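Mlr3007 protein (Mesorhizobium loti, PDB 3QQM) probably catalyses pyridoxal-phosphate-dependent transamination of leucine, isoleucine and valine with 2-oxoglutarate, as a class-IV aminotransferase of branched-chain amino-acid synthesis. Local coordinates at residues A63-R74 and T84-P92; L141-I149 and A193-K201. All coordinates share one frame; numbering follows the deposited sequence.

Contact 1 and contact 2 lie on opposite sides of the chain's centre, their own centres 34 Å apart and their nearest atoms about 17 Å apart, so neither touches the other. Contact 1 (63-74 with 84-92) pairs the last two strands of the four-stranded antiparallel sheet and closes in sequence before contact 2 begins. Contact 2 (141-149 with 193-201) sets the short helix 197-200, which lies over a face of the six-stranded mixed sheet, against the turn after strand 139-143. K118, the lysine modified by pyridoxal phosphate, falls between them in sequence and belongs to neither contact. Contact 1 is a ladder of backbone bonds at the surface; contact 2 has one direct backbone bond and an apolar cluster.

Contact 1. Residues A63-R74 and T84-P92; sequences ALDGARTAMRTR and TASAQPYEP. With EDO (1,2-ethanediol), chain X; EDO (1,2-ethanediol), chain Q.
M71 folds its side chain over the backbone of the opposite strand: bends at chi2 (-69°) and chi3 bring CE to 3.4 Å from Q88 C and 3.9 Å from A87 CB, with P89 CD also beside it. Its selenium end also meets a 1,2-ethanediol, probably from the crystallisation liquor, whose O2 takes the backbone N-H groups of R68 and T69. The two strands form an antiparallel ladder. R72 pairs with Q88 and R74 with S86 as hydrogen-bonded pairs, while M71-P89 and T73-A87 are non-hydrogen-bonded. R72 N gives a short bond to Q88 O (2.7 Å), nearly head-on to the carbonyl, and Q88 N answers to R72 O at 3.0 Å. R74 N to S86 O repeats the 2.7 Å length. Past the strand end, Y90 N reaches A70 O almost straight (176°), from above the carbonyl plane, and A70 CB touches the edge of the Y90 ring. On the face bearing R72 and Q88, R74 turns at chi3 (62°) and lays its guanidinium over S86 CB, which is 3.7 Å from NH2. On the other face A63 CB meets A85 CB at 3.8 Å and L64 brings both methyls to A87 CB. The pairing thus forms the hairpin of strands 71-78 and 83-89, with strand 17-25 on the other side of 71-78 and the end of helix 53-64 packed across the face bearing T73 and A87.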
loop_
_atom_site.group_PDB
_atom_site.type_symbol
_atom_site.label_atom_id
_atom_site.label_comp_id
_atom_site.label_asym_id
_atom_site.label_seq_id
_atom_site.Cartn_x
_atom_site.Cartn_y
_atom_site.Cartn_z
ATOM N N ALA A 63 -4.428 21.339 2.930
ATOM C CA ALA A 63 -4.631 20.584 1.684
ATOM C C ALA A 63 -6.100 20.242 1.432
ATOM O O ALA A 63 -6.551 20.240 0.286
ATOM C CB ALA A 63 -3.776 19.311 1.683
ATOM N N LEU A 64 -6.845 19.997 2.506
ATOM C CA LEU A 64 -8.256 19.628 2.406
ATOM C C LEU A 64 -9.236 20.767 2.631
ATOM O O LEU A 64 -10.440 20.578 2.603
ATOM C CB LEU A 64 -8.554 18.447 3.330
ATOM C CG LEU A 64 -8.077 17.094 2.777
ATOM C CD1 LEU A 64 -8.833 16.770 1.459
ATOM C CD2 LEU A 64 -6.567 17.026 2.544
ATOM N N ASP A 65 -8.726 21.966 2.802
ATOM C CA ASP A 65 -9.580 23.114 3.004
ATOM C C ASP A 65 -10.518 23.312 1.783
ATOM O O ASP A 65 -10.055 23.485 0.653
ATOM C CB ASP A 65 -8.712 24.368 3.191
ATOM C CG ASP A 65 -9.526 25.588 3.612
ATOM O OD1 ASP A 65 -10.358 25.458 4.549
ATOM O OD2 ASP A 65 -9.309 26.681 3.035
ATOM N N GLY A 66 -11.827 23.246 2.015
ATOM C CA GLY A 66 -12.818 23.475 0.955
ATOM C C GLY A 66 -13.142 22.262 0.118
ATOM O O GLY A 66 -13.935 22.348 -0.812
ATOM N N ALA A 67 -12.545 21.124 0.443
ATOM C CA ALA A 67 -12.799 19.921 -0.308
ATOM C C ALA A 67 -14.304 19.582 -0.218
ATOM O O ALA A 67 -14.879 19.576 0.855
ATOM C CB ALA A 67 -11.958 18.815 0.200
ATOM N N ARG A 68 -14.927 19.325 -1.365
ATOM C CA ARG A 68 -16.362 19.052 -1.422
ATOM C C ARG A 68 -16.673 17.582 -1.679
ATOM O O ARG A 68 -17.789 17.119 -1.381
ATOM C CB ARG A 68 -17.013 19.889 -2.523
ATOM C CG ARG A 68 -16.803 21.393 -2.407
ATOM C CD ARG A 68 -17.596 22.162 -3.514
ATOM N NE ARG A 68 -17.224 21.803 -4.899
ATOM C CZ ARG A 68 -16.181 22.306 -5.567
ATOM N NH1 ARG A 68 -15.345 23.134 -4.969
ATOM N NH2 ARG A 68 -15.939 21.933 -6.815
ATOM N N THR A 69 -15.721 16.866 -2.276
ATOM C CA THR A 69 -15.882 15.432 -2.565
ATOM C C THR A 69 -14.628 14.659 -2.160
ATOM O O THR A 69 -13.594 15.267 -1.816
ATOM C CB THR A 69 -16.139 15.182 -4.056
ATOM O OG1 THR A 69 -15.070 15.752 -4.816
ATOM C CG2 THR A 69 -17.450 15.816 -4.502
ATOM N N ALA A 70 -14.726 13.323 -2.203
ATOM C CA ALA A 70 -13.613 12.430 -1.848
ATOM C C ALA A 70 -12.305 12.858 -2.530
ATOM O O ALA A 70 -12.299 13.194 -3.693
ATOM C CB ALA A 70 -13.953 10.982 -2.202
HETATM N N MSE A 71 -11.207 12.845 -1.785
HETATM C CA MSE A 71 -9.908 13.246 -2.320
HETATM C C MSE A 71 -8.827 12.218 -2.036
HETATM O O MSE A 71 -8.827 11.607 -0.969
HETATM C CB MSE A 71 -9.455 14.556 -1.652
HETATM C CG MSE A 71 -10.479 15.701 -1.665
HETATM SE SE MSE A 71 -10.833 16.464 -3.441
HETATM C CE MSE A 71 -9.130 17.286 -3.734
ATOM N N ARG A 72 -7.929 12.001 -2.998
ATOM C CA ARG A 72 -6.767 11.154 -2.786
ATOM C C ARG A 72 -5.801 12.136 -2.183
ATOM O O ARG A 72 -5.592 13.232 -2.727
ATOM C CB ARG A 72 -6.198 10.610 -4.083
ATOM C CG ARG A 72 -4.896 9.818 -3.916
ATOM C CD ARG A 72 -4.330 9.341 -5.233
ATOM N NE ARG A 72 -3.000 8.731 -5.050
ATOM C CZ ARG A 72 -1.842 9.420 -5.036
ATOM N NH1 ARG A 72 -1.849 10.749 -5.185
ATOM N NH2 ARG A 72 -0.670 8.792 -4.848
ATOM N N THR A 73 -5.265 11.787 -1.025
ATOM C CA THR A 73 -4.376 12.649 -0.311
ATOM C C THR A 73 -3.040 11.996 -0.072
ATOM O O THR A 73 -2.981 10.915 0.476
ATOM C CB THR A 73 -4.981 12.993 1.043
ATOM O OG1 THR A 73 -6.287 13.568 0.845
ATOM C CG2 THR A 73 -4.061 13.959 1.818
ATOM N N ARG A 74 -1.963 12.657 -0.493
ATOM C CA ARG A 74 -0.630 12.127 -0.279
ATOM C C ARG A 74 0.100 12.994 0.747
ATOM O O ARG A 74 0.324 14.183 0.518
ATOM C CB ARG A 74 0.190 12.085 -1.573
ATOM C CG ARG A 74 1.543 11.375 -1.375
ATOM C CD ARG A 74 2.553 11.604 -2.482
ATOM N NE ARG A 74 2.896 13.024 -2.589
ATOM C CZ ARG A 74 2.521 13.826 -3.589
ATOM N NH1 ARG A 74 1.872 13.344 -4.657
ATOM N NH2 ARG A 74 2.863 15.099 -3.564
ATOM N N THR A 84 4.769 17.632 3.406
ATOM C CA THR A 84 3.881 18.070 2.367
ATOM C C THR A 84 2.627 17.230 2.365
ATOM O O THR A 84 2.632 16.079 2.794
ATOM C CB THR A 84 4.530 17.975 0.936
ATOM O OG1 THR A 84 4.828 16.597 0.623
ATOM C CG2 THR A 84 5.795 18.837 0.847
ATOM N N ALA A 85 1.546 17.840 1.891
ATOM C CA ALA A 85 0.271 17.176 1.725
ATOM C C ALA A 85 -0.335 17.673 0.412
ATOM O O ALA A 85 -0.387 18.878 0.144
ATOM C CB ALA A 85 -0.648 17.445 2.884
ATOM N N SER A 86 -0.749 16.727 -0.423
ATOM C CA SER A 86 -1.372 17.012 -1.692
ATOM C C SER A 86 -2.694 16.275 -1.791
ATOM O O SER A 86 -2.763 15.057 -1.520
ATOM C CB SER A 86 -0.470 16.557 -2.824
ATOM O OG SER A 86 -1.135 16.619 -4.072
ATOM N N ALA A 87 -3.728 17.003 -2.222
ATOM C CA ALA A 87 -5.052 16.435 -2.395
ATOM C C ALA A 87 -5.581 16.681 -3.811
ATOM O O ALA A 87 -5.476 17.788 -4.347
ATOM C CB ALA A 87 -6.019 17.017 -1.369
ATOM N N GLN A 88 -6.143 15.636 -4.401
ATOM C CA GLN A 88 -6.760 15.708 -5.715
ATOM C C GLN A 88 -7.976 14.801 -5.681
ATOM O O GLN A 88 -8.003 13.856 -4.931
ATOM C CB GLN A 88 -5.798 15.271 -6.803
ATOM C CG GLN A 88 -4.492 15.983 -6.776
ATOM C CD GLN A 88 -3.716 15.770 -8.018
ATOM O OE1 GLN A 88 -4.115 16.226 -9.095
ATOM N NE2 GLN A 88 -2.559 15.103 -7.892
ATOM N N PRO A 89 -8.976 15.063 -6.525
ATOM C CA PRO A 89 -10.188 14.247 -6.486
ATOM C C PRO A 89 -9.950 12.745 -6.608
ATOM O O PRO A 89 -9.206 12.306 -7.465
ATOM C CB PRO A 89 -10.998 14.755 -7.699
ATOM C CG PRO A 89 -10.521 16.100 -7.934
ATOM C CD PRO A 89 -9.056 16.097 -7.563
ATOM N N TYR A 90 -10.573 11.976 -5.725
ATOM C CA TYR A 90 -10.477 10.525 -5.770
ATOM C C TYR A 90 -11.328 10.021 -6.929
ATOM O O TYR A 90 -12.450 10.479 -7.127
ATOM C CB TYR A 90 -10.941 9.919 -4.450
ATOM C CG TYR A 90 -11.125 8.408 -4.465
ATOM C CD1 TYR A 90 -10.071 7.558 -4.797
ATOM C CD2 TYR A 90 -12.334 7.825 -4.076
ATOM C CE1 TYR A 90 -10.233 6.162 -4.790
ATOM C CE2 TYR A 90 -12.494 6.431 -4.058
ATOM C CZ TYR A 90 -11.444 5.615 -4.416
ATOM O OH TYR A 90 -11.583 4.246 -4.402
ATOM N N GLU A 91 -10.776 9.108 -7.722
ATOM C CA GLU A 91 -11.508 8.560 -8.878
ATOM C C GLU A 91 -11.781 7.109 -8.594
ATOM O O GLU A 91 -10.981 6.259 -8.894
ATOM C CB GLU A 91 -10.680 8.742 -10.151
ATOM C CG GLU A 91 -10.319 10.232 -10.452
ATOM C CD GLU A 91 -9.418 10.383 -11.690
ATOM O OE1 GLU A 91 -8.713 9.393 -12.050
ATOM O OE2 GLU A 91 -9.416 11.482 -12.301
ATOM N N PRO A 92 -12.924 6.807 -8.013
ATOM C CA PRO A 92 -13.091 5.395 -7.693
ATOM C C PRO A 92 -13.158 4.486 -8.907
ATOM O O PRO A 92 -13.442 4.948 -10.017
ATOM C CB PRO A 92 -14.426 5.369 -6.949
ATOM C CG PRO A 92 -15.203 6.544 -7.514
ATOM C CD PRO A 92 -14.202 7.548 -8.010
HETATM C C1 EDO X . -12.350 20.223 -5.396
HETATM O O1 EDO X . -11.229 19.433 -4.991
HETATM C C2 EDO X . -13.452 20.127 -4.349
HETATM O O2 EDO X . -13.651 18.754 -3.994
HETATM C C1 EDO Q . 9.388 17.241 2.321
HETATM O O1 EDO Q . 10.112 17.130 1.096
HETATM C C2 EDO Q . 8.227 16.242 2.375
HETATM O O2 EDO Q . 7.645 15.981 1.096
HETATM O O HOH W 1 -14.494 12.165 -5.775
HETATM O O HOH W 2 2.864 15.012 -0.655
#

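Contact 2. Residues L141-I149 and A193-K201; sequences LLANERGEI and AIYSYDDLK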
loop_
_atom_site.group_PDB
_atom_site.type_symbol
_atom_site.label_atom_id
_atom_site.label_comp_id
_atom_site.label_asym_id
_atom_site.label_seq_id
_atom_site.Cartn_x
_atom_site.Cartn_y
_atom_site.Cartn_z
ATOM N N LEU A 141 2.509 -8.287 -9.119
ATOM C CA LEU A 141 2.872 -8.883 -7.857
ATOM C C LEU A 141 4.358 -9.223 -7.835
ATOM O O LEU A 141 4.966 -9.496 -8.882
ATOM C CB LEU A 141 2.073 -10.161 -7.590
ATOM C CG LEU A 141 0.541 -10.099 -7.645
ATOM C CD1 LEU A 141 -0.062 -11.451 -7.211
ATOM C CD2 LEU A 141 0.003 -8.947 -6.779
ATOM N N LEU A 142 4.934 -9.194 -6.633
ATOM C CA LEU A 142 6.323 -9.545 -6.402
ATOM C C LEU A 142 6.399 -10.671 -5.363
ATOM O O LEU A 142 5.651 -10.672 -4.382
ATOM C CB LEU A 142 7.128 -8.347 -5.859
ATOM C CG LEU A 142 7.268 -7.098 -6.734
ATOM C CD1 LEU A 142 5.970 -6.313 -6.693
ATOM C CD2 LEU A 142 8.411 -6.230 -6.255
ATOM N N ALA A 143 7.319 -11.602 -5.583
ATOM C CA ALA A 143 7.575 -12.707 -4.665
ATOM C C ALA A 143 8.964 -12.505 -4.063
ATOM O O ALA A 143 9.699 -11.682 -4.522
ATOM C CB ALA A 143 7.496 -14.061 -5.391
ATOM N N ASN A 144 9.301 -13.261 -3.023
ATOM C CA ASN A 144 10.601 -13.149 -2.363
ATOM C C ASN A 144 11.557 -14.267 -2.782
ATOM O O ASN A 144 11.247 -15.027 -3.688
ATOM C CB ASN A 144 10.417 -13.120 -0.845
ATOM C CG ASN A 144 9.857 -14.431 -0.280
ATOM O OD1 ASN A 144 9.855 -15.487 -0.956
ATOM N ND2 ASN A 144 9.398 -14.376 0.977
ATOM N N GLU A 145 12.704 -14.388 -2.094
ATOM C CA GLU A 145 13.739 -15.407 -2.456
ATOM C C GLU A 145 13.300 -16.852 -2.307
ATOM O O GLU A 145 13.988 -17.750 -2.743
ATOM C CB GLU A 145 15.088 -15.179 -1.717
ATOM C CG GLU A 145 15.141 -15.392 -0.198
ATOM C CD GLU A 145 14.479 -14.281 0.667
ATOM O OE1 GLU A 145 13.706 -13.433 0.151
ATOM O OE2 GLU A 145 14.744 -14.268 1.877
ATOM N N ARG A 146 12.160 -17.067 -1.662
ATOM C CA ARG A 146 11.590 -18.412 -1.469
ATOM C C ARG A 146 10.325 -18.617 -2.318
ATOM O O ARG A 146 9.583 -19.572 -2.129
ATOM C CB ARG A 146 11.355 -18.667 0.019
ATOM C CG ARG A 146 12.694 -18.787 0.771
ATOM C CD ARG A 146 12.557 -19.059 2.245
ATOM N NE ARG A 146 11.880 -17.954 2.903
ATOM C CZ ARG A 146 12.472 -16.830 3.318
ATOM N NH1 ARG A 146 13.773 -16.626 3.127
ATOM N NH2 ARG A 146 11.748 -15.884 3.901
ATOM N N GLY A 147 10.132 -17.726 -3.296
ATOM C CA GLY A 147 9.000 -17.797 -4.228
ATOM C C GLY A 147 7.630 -17.608 -3.612
ATOM O O GLY A 147 6.628 -18.052 -4.172
ATOM N N GLU A 148 7.595 -16.951 -2.463
ATOM C CA GLU A 148 6.373 -16.680 -1.750
ATOM C C GLU A 148 5.894 -15.306 -2.169
ATOM O O GLU A 148 6.661 -14.352 -2.189
ATOM C CB GLU A 148 6.644 -16.739 -0.234
ATOM C CG GLU A 148 7.156 -18.137 0.203
ATOM C CD GLU A 148 7.850 -18.180 1.557
ATOM O OE1 GLU A 148 8.178 -17.112 2.149
ATOM O OE2 GLU A 148 8.103 -19.322 2.001
ATOM N N ILE A 149 4.631 -15.223 -2.552
ATOM C CA ILE A 149 4.051 -13.974 -2.939
ATOM C C ILE A 149 4.042 -13.085 -1.730
ATOM O O ILE A 149 3.692 -13.533 -0.619
ATOM C CB ILE A 149 2.597 -14.134 -3.420
ATOM C CG1 ILE A 149 2.571 -14.850 -4.762
ATOM C CG2 ILE A 149 1.909 -12.760 -3.552
ATOM C CD1 ILE A 149 3.209 -14.035 -5.920
ATOM N N ALA A 193 -0.824 -15.831 5.984
ATOM C CA ALA A 193 -0.560 -17.096 5.315
ATOM C C ALA A 193 0.627 -16.957 4.372
ATOM O O ALA A 193 1.142 -15.892 4.192
ATOM C CB ALA A 193 -1.826 -17.582 4.556
ATOM N N ILE A 194 1.052 -18.077 3.809
ATOM C CA ILE A 194 2.178 -18.130 2.895
ATOM C C ILE A 194 1.740 -18.886 1.646
ATOM O O ILE A 194 1.137 -19.955 1.729
ATOM C CB ILE A 194 3.350 -18.865 3.523
ATOM C CG1 ILE A 194 3.719 -18.235 4.866
ATOM C CG2 ILE A 194 4.549 -18.849 2.598
ATOM C CD1 ILE A 194 4.783 -19.053 5.656
ATOM N N TYR A 195 2.022 -18.319 0.491
ATOM C CA TYR A 195 1.665 -18.965 -0.761
ATOM C C TYR A 195 2.447 -18.392 -1.947
ATOM O O TYR A 195 2.945 -17.277 -1.897
ATOM C CB TYR A 195 0.139 -18.911 -1.000
ATOM C CG TYR A 195 -0.519 -17.544 -0.845
ATOM C CD1 TYR A 195 -0.376 -16.556 -1.806
ATOM C CD2 TYR A 195 -1.361 -17.286 0.207
ATOM C CE1 TYR A 195 -1.018 -15.319 -1.667
ATOM C CE2 TYR A 195 -2.036 -16.067 0.327
ATOM C CZ TYR A 195 -1.846 -15.093 -0.592
ATOM O OH TYR A 195 -2.498 -13.888 -0.422
ATOM N N SER A 196 2.553 -19.196 -2.992
ATOM C CA SER A 196 3.255 -18.842 -4.210
ATOM C C SER A 196 2.290 -18.379 -5.274
ATOM O O SER A 196 1.085 -18.443 -5.091
ATOM C CB SER A 196 3.953 -20.073 -4.766
ATOM O OG SER A 196 2.991 -20.999 -5.174
ATOM N N TYR A 197 2.826 -17.968 -6.421
ATOM C CA TYR A 197 1.992 -17.524 -7.520
ATOM C C TYR A 197 1.137 -18.664 -7.977
ATOM O O TYR A 197 -0.059 -18.503 -8.204
ATOM C CB TYR A 197 2.826 -17.035 -8.703
ATOM C CG TYR A 197 2.013 -16.240 -9.686
ATOM C CD1 TYR A 197 1.526 -14.998 -9.319
ATOM C CD2 TYR A 197 1.780 -16.686 -10.992
ATOM C CE1 TYR A 197 0.786 -14.214 -10.186
ATOM C CE2 TYR A 197 1.033 -15.892 -11.906
ATOM C CZ TYR A 197 0.546 -14.652 -11.478
ATOM O OH TYR A 197 -0.203 -13.793 -12.263
ATOM N N ASP A 198 1.745 -19.829 -8.071
ATOM C CA ASP A 198 1.040 -21.011 -8.544
ATOM C C ASP A 198 -0.135 -21.407 -7.619
ATOM O O ASP A 198 -1.184 -21.801 -8.101
ATOM C CB ASP A 198 2.015 -22.166 -8.707
ATOM C CG ASP A 198 1.407 -23.311 -9.440
ATOM O OD1 ASP A 198 1.271 -23.236 -10.687
ATOM O OD2 ASP A 198 1.078 -24.294 -8.763
ATOM N N ASP A 199 0.057 -21.311 -6.299
ATOM C CA ASP A 199 -1.026 -21.585 -5.337
ATOM C C ASP A 199 -2.231 -20.680 -5.588
ATOM O O ASP A 199 -3.352 -21.105 -5.428
ATOM C CB ASP A 199 -0.565 -21.341 -3.888
ATOM C CG ASP A 199 0.486 -22.315 -3.431
ATOM O OD1 ASP A 199 0.478 -23.460 -3.947
ATOM O OD2 ASP A 199 1.290 -21.945 -2.529
ATOM N N LEU A 200 -1.980 -19.410 -5.928
ATOM C CA LEU A 200 -3.049 -18.447 -6.212
ATOM C C LEU A 200 -3.979 -18.888 -7.318
ATOM O O LEU A 200 -5.128 -18.485 -7.352
ATOM C CB LEU A 200 -2.479 -17.079 -6.575
ATOM C CG LEU A 200 -1.918 -16.268 -5.422
ATOM C CD1 LEU A 200 -1.392 -14.940 -5.906
ATOM C CD2 LEU A 200 -2.995 -16.054 -4.357
ATOM N N LYS A 201 -3.476 -19.690 -8.246
ATOM C CA LYS A 201 -4.306 -20.177 -9.328
ATOM C C LYS A 201 -5.469 -21.001 -8.764
ATOM O O LYS A 201 -6.462 -21.204 -9.450
ATOM C CB LYS A 201 -3.487 -21.029 -10.314
ATOM C CG LYS A 201 -2.506 -20.254 -11.246
ATOM C CD LYS A 201 -3.307 -19.432 -12.310
ATOM C CE LYS A 201 -2.465 -18.941 -13.503
ATOM N NZ LYS A 201 -3.392 -18.397 -14.580
HETATM O O HOH W 3 5.777 -17.669 -6.768
HETATM O O HOH W 4 3.212 -15.681 0.984
#
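This is a loop-to-helix packing contact: the beta-hairpin turn between strands 139-143 and 149-152, the latter an edge strand of the mixed sheet, meets the capped start of the short helix 197-200 lying over the sheet's face. A capping box begins that helix: S196 OG accepts from D199 N, and S196 N gives to D199 OD2. The direct backbone bond between the segments runs from I149 N to Y195 O, 2.7 Å long and in the carbonyl plane. Waters join G147 O to Y197 N and I149 O to Y195 N. N144 OD1 makes an Asx turn with R146 N and takes E148 N from the opposite face, while N144 ND2 gives to E148 OE1. The flat end of E148 lies against I194 CG2, 3.5 Å from CD. Replacing E148 by alanine would probably uncover I194 and cost N144 ND2 its carboxylate partner, though C173 O would still accept from it. Deeper in, L141 CD1 and I149 CD1 come to the edge of the Y197 ring, whose OH bonds to V221 O. I149 CG1, anti to its carbonyl carbon (chi1 -70°), lies 4.1 Å from L200 CD1, which meets L141 CD1 tip to tip at 4.0 Å.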